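Long-range contacts in ribulose-1,5-bisphosphate carboxylase/oxygenase large subunit (Rhodopseudomonas palustris, PDB 3QFW), which is a Rubisco-like protein that probably binds magnesium and may have ribulose-bisphosphate carboxylase activity: residues 107-111 with 308-312; 112-118 with 274-279. All coordinates share one frame; numbering follows the deposited sequence.

Interaction 1: 107-111 with 308-312; sequences HYLTA and FGKLN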
ATOM      1  N   HIS B 107      12.335   8.606  20.140  1.00 34.45           N
ATOM      2  CA  HIS B 107      11.533   9.765  19.760  1.00 37.60           C
ATOM      3  C   HIS B 107      10.455   9.424  18.716  1.00 36.03           C
ATOM      4  O   HIS B 107       9.441  10.111  18.630  1.00 37.49           O
ATOM      5  CB  HIS B 107      12.402  10.964  19.336  1.00 34.89           C
ATOM      6  CG  HIS B 107      12.869  10.922  17.914  1.00 40.06           C
ATOM      7  ND1 HIS B 107      14.133  10.502  17.560  1.00 42.57           N
ATOM      8  CD2 HIS B 107      12.256  11.285  16.763  1.00 39.30           C
ATOM      9  CE1 HIS B 107      14.273  10.593  16.250  1.00 38.58           C
ATOM     10  NE2 HIS B 107      13.147  11.063  15.742  1.00 43.67           N
ATOM     11  N   TYR B 108      10.655   8.353  17.954  1.00 33.05           N
ATOM     12  CA  TYR B 108       9.630   7.912  17.005  1.00 34.14           C
ATOM     13  C   TYR B 108       8.424   7.342  17.745  1.00 33.97           C
ATOM     14  O   TYR B 108       7.277   7.578  17.366  1.00 31.52           O
ATOM     15  CB  TYR B 108      10.170   6.854  16.046  1.00 32.28           C
ATOM     16  CG  TYR B 108      11.087   7.411  14.988  1.00 33.20           C
ATOM     17  CD1 TYR B 108      12.447   7.500  15.220  1.00 35.40           C
ATOM     18  CD2 TYR B 108      10.592   7.860  13.771  1.00 32.61           C
ATOM     19  CE1 TYR B 108      13.296   8.013  14.277  1.00 33.10           C
ATOM     20  CE2 TYR B 108      11.444   8.384  12.810  1.00 32.87           C
ATOM     21  CZ  TYR B 108      12.793   8.446  13.073  1.00 32.90           C
ATOM     22  OH  TYR B 108      13.668   8.959  12.156  1.00 30.22           O
ATOM     23  N   LEU B 109       8.686   6.583  18.800  1.00 28.85           N
ATOM     24  CA  LEU B 109       7.584   5.994  19.543  1.00 31.90           C
ATOM     25  C   LEU B 109       6.737   7.083  20.203  1.00 31.94           C
ATOM     26  O   LEU B 109       5.522   6.983  20.243  1.00 30.96           O
ATOM     27  CB  LEU B 109       8.092   4.978  20.563  1.00 32.64           C
ATOM     28  CG  LEU B 109       8.360   3.571  20.016  1.00 32.99           C
ATOM     29  CD1 LEU B 109       9.426   3.552  18.901  1.00 31.44           C
ATOM     30  CD2 LEU B 109       8.719   2.611  21.162  1.00 31.90           C
ATOM     31  N   THR B 110       7.375   8.139  20.694  1.00 34.17           N
ATOM     32  CA  THR B 110       6.627   9.182  21.395  1.00 34.86           C
ATOM     33  C   THR B 110       5.809   9.989  20.397  1.00 34.58           C
ATOM     34  O   THR B 110       4.663  10.358  20.658  1.00 33.71           O
ATOM     35  CB  THR B 110       7.544  10.126  22.196  1.00 41.00           C
ATOM     36  OG1 THR B 110       8.417   9.359  23.031  1.00 38.73           O
ATOM     37  CG2 THR B 110       6.716  11.050  23.072  1.00 38.42           C
ATOM     38  N   ALA B 111       6.414  10.251  19.247  1.00 34.86           N
ATOM     39  CA  ALA B 111       5.765  11.009  18.186  1.00 33.79           C
ATOM     40  C   ALA B 111       4.527  10.289  17.660  1.00 31.94           C
ATOM     41  O   ALA B 111       3.460  10.885  17.548  1.00 31.89           O
ATOM     42  CB  ALA B 111       6.739  11.277  17.066  1.00 35.08           C
ATOM     43  N   PHE B 308       7.196  -1.874  24.510  1.00 30.08           N
ATOM     44  CA  PHE B 308       7.563  -1.170  23.289  1.00 35.03           C
ATOM     45  C   PHE B 308       7.528   0.305  23.676  1.00 31.07           C
ATOM     46  O   PHE B 308       6.468   0.932  23.684  1.00 30.33           O
ATOM     47  CB  PHE B 308       6.527  -1.502  22.206  1.00 29.21           C
ATOM     48  CG  PHE B 308       6.848  -0.946  20.839  1.00 30.78           C
ATOM     49  CD1 PHE B 308       8.132  -1.025  20.310  1.00 29.64           C
ATOM     50  CD2 PHE B 308       5.845  -0.381  20.065  1.00 29.27           C
ATOM     51  CE1 PHE B 308       8.408  -0.522  19.037  1.00 32.53           C
ATOM     52  CE2 PHE B 308       6.127   0.123  18.786  1.00 28.60           C
ATOM     53  CZ  PHE B 308       7.407   0.044  18.289  1.00 27.43           C
ATOM     54  N   GLY B 309       8.681   0.848  24.050  1.00 32.54           N
ATOM     55  CA  GLY B 309       8.703   2.128  24.743  1.00 34.55           C
ATOM     56  C   GLY B 309       7.626   2.212  25.824  1.00 30.96           C
ATOM     57  O   GLY B 309       7.375   1.247  26.550  1.00 35.30           O
ATOM     58  N   LYS B 310       6.980   3.371  25.910  1.00 32.39           N
ATOM     59  CA  LYS B 310       5.864   3.600  26.819  1.00 35.38           C
ATOM     60  C   LYS B 310       4.500   3.338  26.172  1.00 32.70           C
ATOM     61  O   LYS B 310       3.475   3.768  26.703  1.00 33.89           O
ATOM     62  CB  LYS B 310       5.904   5.045  27.324  1.00 39.17           C
ATOM     63  CG  LYS B 310       7.004   5.324  28.342  1.00 45.16           C
ATOM     64  CD  LYS B 310       7.282   6.818  28.470  1.00 50.86           C
ATOM     65  CE  LYS B 310       8.111   7.326  27.293  1.00 51.36           C
ATOM     66  NZ  LYS B 310       8.414   8.788  27.381  1.00 53.53           N
ATOM     67  N   LEU B 311       4.484   2.635  25.039  1.00 31.63           N
ATOM     68  CA  LEU B 311       3.258   2.468  24.256  1.00 29.33           C
ATOM     69  C   LEU B 311       2.324   1.359  24.738  1.00 29.88           C
ATOM     70  O   LEU B 311       2.772   0.279  25.111  1.00 29.72           O
ATOM     71  CB  LEU B 311       3.605   2.215  22.788  1.00 28.27           C
ATOM     72  CG  LEU B 311       4.450   3.335  22.175  1.00 29.26           C
ATOM     73  CD1 LEU B 311       4.552   3.150  20.677  1.00 30.62           C
ATOM     74  CD2 LEU B 311       3.840   4.678  22.516  1.00 30.02           C
ATOM     75  N   ASN B 312       1.023   1.622  24.687  1.00 27.44           N
ATOM     76  CA  ASN B 312       0.034   0.594  25.016  1.00 30.66           C
ATOM     77  C   ASN B 312       0.181  -0.637  24.126  1.00 33.10           C
ATOM     78  O   ASN B 312       0.646  -0.545  22.979  1.00 30.85           O
ATOM     79  CB  ASN B 312      -1.386   1.149  24.869  1.00 31.09           C
ATOM     80  CG  ASN B 312      -1.746   2.135  25.958  1.00 33.28           C
ATOM     81  OD1 ASN B 312      -1.254   2.038  27.084  1.00 32.53           O
ATOM     82  ND2 ASN B 312      -2.615   3.089  25.632  1.00 32.20           N
TER

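Interaction 2: 112-118 with 274-279; sequences FGGPRVG and RLFGAD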
ATOM      1  N   PHE B 112       4.669   9.006  17.339  1.00 33.04           N
ATOM      2  CA  PHE B 112       3.543   8.229  16.817  1.00 31.64           C
ATOM      3  C   PHE B 112       2.495   7.913  17.899  1.00 31.52           C
ATOM      4  O   PHE B 112       1.292   7.980  17.643  1.00 31.59           O
ATOM      5  CB  PHE B 112       4.025   6.945  16.113  1.00 27.58           C
ATOM      6  CG  PHE B 112       4.797   7.192  14.831  1.00 30.75           C
ATOM      7  CD1 PHE B 112       4.238   7.930  13.791  1.00 32.74           C
ATOM      8  CD2 PHE B 112       6.065   6.659  14.656  1.00 27.68           C
ATOM      9  CE1 PHE B 112       4.943   8.151  12.594  1.00 30.13           C
ATOM     10  CE2 PHE B 112       6.784   6.873  13.462  1.00 27.68           C
ATOM     11  CZ  PHE B 112       6.212   7.620  12.433  1.00 28.18           C
ATOM     12  N   GLY B 113       2.948   7.563  19.103  1.00 33.97           N
ATOM     13  CA  GLY B 113       2.054   7.451  20.254  1.00 31.55           C
ATOM     14  C   GLY B 113       1.329   6.131  20.485  1.00 33.05           C
ATOM     15  O   GLY B 113       0.730   5.921  21.536  1.00 29.25           O
ATOM     16  N   GLY B 114       1.371   5.235  19.508  1.00 30.03           N
ATOM     17  CA  GLY B 114       0.784   3.919  19.670  1.00 30.72           C
ATOM     18  C   GLY B 114      -0.705   3.903  19.953  1.00 28.75           C
ATOM     19  O   GLY B 114      -1.406   4.887  19.718  1.00 32.41           O
ATOM     20  N   PRO B 115      -1.208   2.767  20.454  1.00 28.12           N
ATOM     21  CA  PRO B 115      -2.651   2.615  20.643  1.00 30.33           C
ATOM     22  C   PRO B 115      -3.185   3.588  21.677  1.00 32.73           C
ATOM     23  O   PRO B 115      -2.600   3.711  22.765  1.00 29.94           O
ATOM     24  CB  PRO B 115      -2.789   1.173  21.147  1.00 28.52           C
ATOM     25  CG  PRO B 115      -1.563   0.486  20.642  1.00 28.86           C
ATOM     26  CD  PRO B 115      -0.481   1.518  20.727  1.00 27.87           C
ATOM     27  N   ARG B 116      -4.273   4.281  21.343  1.00 30.73           N
ATOM     28  CA  ARG B 116      -4.872   5.221  22.291  1.00 33.04           C
ATOM     29  C   ARG B 116      -5.743   4.509  23.339  1.00 32.80           C
ATOM     30  O   ARG B 116      -5.962   5.037  24.421  1.00 31.17           O
ATOM     31  CB  ARG B 116      -5.690   6.308  21.577  1.00 27.26           C
ATOM     32  CG  ARG B 116      -5.038   6.906  20.322  1.00 38.57           C
ATOM     33  CD  ARG B 116      -3.578   7.215  20.529  1.00 33.30           C
ATOM     34  NE  ARG B 116      -3.156   8.468  19.903  1.00 38.01           N
ATOM     35  CZ  ARG B 116      -2.089   8.589  19.120  1.00 32.03           C
ATOM     36  NH1 ARG B 116      -1.338   7.531  18.846  1.00 32.20           N
ATOM     37  NH2 ARG B 116      -1.764   9.768  18.616  1.00 31.22           N
ATOM     38  N   VAL B 117      -6.252   3.326  23.001  1.00 30.16           N
ATOM     39  CA  VAL B 117      -7.118   2.574  23.910  1.00 29.60           C
ATOM     40  C   VAL B 117      -6.380   1.336  24.405  1.00 30.38           C
ATOM     41  O   VAL B 117      -6.302   1.073  25.611  1.00 29.44           O
ATOM     42  CB  VAL B 117      -8.431   2.143  23.223  1.00 29.73           C
ATOM     43  CG1 VAL B 117      -9.250   1.233  24.155  1.00 29.85           C
ATOM     44  CG2 VAL B 117      -9.240   3.358  22.791  1.00 29.99           C
ATOM     45  N   GLY B 118      -5.842   0.576  23.457  1.00 28.55           N
ATOM     46  CA  GLY B 118      -4.985  -0.550  23.756  1.00 31.53           C
ATOM     47  C   GLY B 118      -5.688  -1.746  24.382  1.00 28.08           C
ATOM     48  O   GLY B 118      -6.915  -1.769  24.566  1.00 28.22           O
ATOM     49  N   ARG B 274       0.546  -1.200  15.463  1.00 24.10           N
ATOM     50  CA  ARG B 274       0.475  -0.755  16.862  1.00 27.68           C
ATOM     51  C   ARG B 274       1.077   0.648  17.051  1.00 27.12           C
ATOM     52  O   ARG B 274       0.450   1.533  17.640  1.00 26.54           O
ATOM     53  CB  ARG B 274       1.216  -1.759  17.746  1.00 22.28           C
ATOM     54  CG  ARG B 274       1.388  -1.338  19.229  1.00 26.50           C
ATOM     55  CD  ARG B 274       2.296  -2.314  19.950  1.00 27.73           C
ATOM     56  NE  ARG B 274       2.427  -2.031  21.389  1.00 26.26           N
ATOM     57  CZ  ARG B 274       3.189  -2.746  22.203  1.00 28.76           C
ATOM     58  NH1 ARG B 274       3.870  -3.778  21.717  1.00 29.19           N
ATOM     59  NH2 ARG B 274       3.276  -2.434  23.495  1.00 26.32           N
ATOM     60  N   LEU B 275       2.291   0.839  16.542  1.00 26.01           N
ATOM     61  CA  LEU B 275       2.968   2.130  16.602  1.00 26.44           C
ATOM     62  C   LEU B 275       2.062   3.241  16.061  1.00 29.58           C
ATOM     63  O   LEU B 275       1.945   4.314  16.653  1.00 29.11           O
ATOM     64  CB  LEU B 275       4.266   2.076  15.770  1.00 29.87           C
ATOM     65  CG  LEU B 275       5.130   3.336  15.682  1.00 27.82           C
ATOM     66  CD1 LEU B 275       5.801   3.621  17.021  1.00 25.54           C
ATOM     67  CD2 LEU B 275       6.195   3.222  14.599  1.00 28.07           C
ATOM     68  N   PHE B 276       1.431   2.977  14.919  1.00 28.09           N
ATOM     69  CA  PHE B 276       0.613   3.982  14.244  1.00 27.72           C
ATOM     70  C   PHE B 276      -0.769   4.202  14.869  1.00 31.39           C
ATOM     71  O   PHE B 276      -1.450   5.174  14.526  1.00 33.66           O
ATOM     72  CB  PHE B 276       0.481   3.648  12.753  1.00 28.54           C
ATOM     73  CG  PHE B 276       1.785   3.728  12.008  1.00 28.66           C
ATOM     74  CD1 PHE B 276       2.774   4.611  12.412  1.00 28.44           C
ATOM     75  CD2 PHE B 276       2.037   2.899  10.925  1.00 31.14           C
ATOM     76  CE1 PHE B 276       3.988   4.685  11.729  1.00 27.38           C
ATOM     77  CE2 PHE B 276       3.241   2.966  10.245  1.00 28.98           C
ATOM     78  CZ  PHE B 276       4.218   3.858  10.654  1.00 29.90           C
ATOM     79  N   GLY B 277      -1.187   3.293  15.747  1.00 28.69           N
ATOM     80  CA  GLY B 277      -2.381   3.497  16.557  1.00 27.49           C
ATOM     81  C   GLY B 277      -3.421   2.393  16.618  1.00 27.89           C
ATOM     82  O   GLY B 277      -4.510   2.604  17.153  1.00 28.96           O
ATOM     83  N   ALA B 278      -3.119   1.221  16.072  1.00 21.12           N
ATOM     84  CA  ALA B 278      -4.094   0.146  16.083  1.00 24.41           C
ATOM     85  C   ALA B 278      -4.273  -0.392  17.521  1.00 26.64           C
ATOM     86  O   ALA B 278      -3.298  -0.692  18.198  1.00 27.43           O
ATOM     87  CB  ALA B 278      -3.671  -0.964  15.149  1.00 29.12           C
ATOM     88  N   ASP B 279      -5.516  -0.504  17.979  1.00 27.08           N
ATOM     89  CA  ASP B 279      -5.780  -1.077  19.301  1.00 26.32           C
ATOM     90  C   ASP B 279      -5.947  -2.584  19.224  1.00 29.94           C
ATOM     91  O   ASP B 279      -5.649  -3.305  20.192  1.00 30.54           O
ATOM     92  CB  ASP B 279      -7.013  -0.451  19.936  1.00 27.00           C
ATOM     93  CG  ASP B 279      -6.882   1.046  20.080  1.00 27.65           C
ATOM     94  OD1 ASP B 279      -6.015   1.491  20.860  1.00 29.10           O
ATOM     95  OD2 ASP B 279      -7.653   1.767  19.421  1.00 28.64           O
TER
HETATM   96  O   HOH W   1      -6.119   3.983  19.054  1.00 29.67           O

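Interaction 1: 107-111 with 308-312
L109 carries this contact, reaching from helix 106-112 into the loop 308-312. Its CD2 sits over the middle of the F308 ring, 3.8 Å from the centroid and 13° off the normal. This is a CH-pi contact. The same methyl lies 3.4 Å from G309 N, so it touches both ring and backbone. L109 CG meets L311 CD1 at 3.9 Å. L311 CD2 then closes on L109 O at 3.6 Å, a methyl set against the helix backbone. The F308 ring gets there because its CG stands anti to the backbone N (chi1 -174°), which carries the ring under L109 CD2. An alanine here would lack CG and both methyls, and is likely to uncover that face of the F308 ring and open a gap beside L311 CD1. T110 and K310 meet loosely at the edge, with T110 OG1 4.4 Å from K310 NZ.

The shape of the loop sets these positions. F308 to L311 form a type II' beta turn, closed by L311 N to F308 O at 2.9 Å. G309 has positive phi, and a side chain there would run into L109 CD2. Behind the turn, R274 bonds L311 O and N312 O, and L275 also packs on L109 and F308. The arrangement seats helix 106-112 against an alpha-to-beta loop of the TIM barrel, the one between helix 294-305 and strand 315-319.

Interaction 2: 112-118 with 274-279
The two backbones run alongside each other in the same direction, with G114 CA 4.2 Å from L275 CA and P115 paired in turn with G277. Segment 274-279 begins as the last turn of helix 265-276, which ends in a Schellman motif at G277; the chain then runs on toward strand 280-284 of the TIM barrel. G114 N makes a weak bond of 3.1 Å to L275 O, and G114 CA also lies against the carbonyls of R274 and L275.

F112 packs on the last helical turn. The edge of F276 points at its face, planes at 79°, with F276 CE1 3.6 Å above the F112 ring centre. L275 CD2 comes to F112 CD2 at 3.4 Å. H240 adds a further edge-to-face contact to F112. P115 lays its ring against the R274 side chain and the A278 carbonyl. P115 CG is 3.2 Å from A278 O, a buried carbonyl with no polar partner. R116 folds back on its own loop: NH1 bonds F112 O and G114 O, each in the carbonyl plane and close to the guanidinium plane, which ties residues 112-116 together.

D279 holds the far end. With CG anti to its carbonyl carbon (chi1 -58°), the carboxylate turns to the loop. D279 OD1 accepts from V117 N at 2.8 Å and from G118 N at 2.8 Å, the latter straighter at 164°. Both donors come from above the same face of the carboxylate. OD2 is gripped by V251 N and by water 1, which gives D279 OD2 one hydrogen at 2.7 Å, gives G277 O the other, and accepts from R116 N.

Overall arrangement
The segments 107-111 and 112-118 follow one another, so interactions 1 and 2 fasten one continuous piece of chain to the barrel. Interaction 1 lies near the surface, about 17 Å between its centre and that of the chain. It is small and rests on apolar side chains. Interaction 2 is buried, its centre about 10 Å from the chain centre, buries about twice the area, and adds backbone bonds, a carboxylate and a bound water to its aromatic packing. Their centres are about 9 Å apart. N312 joins them, its ND2 bonding P115 O. Both involve alpha-to-beta loops of the barrel, and interaction 2 is nested inside the loop that interaction 1 closes.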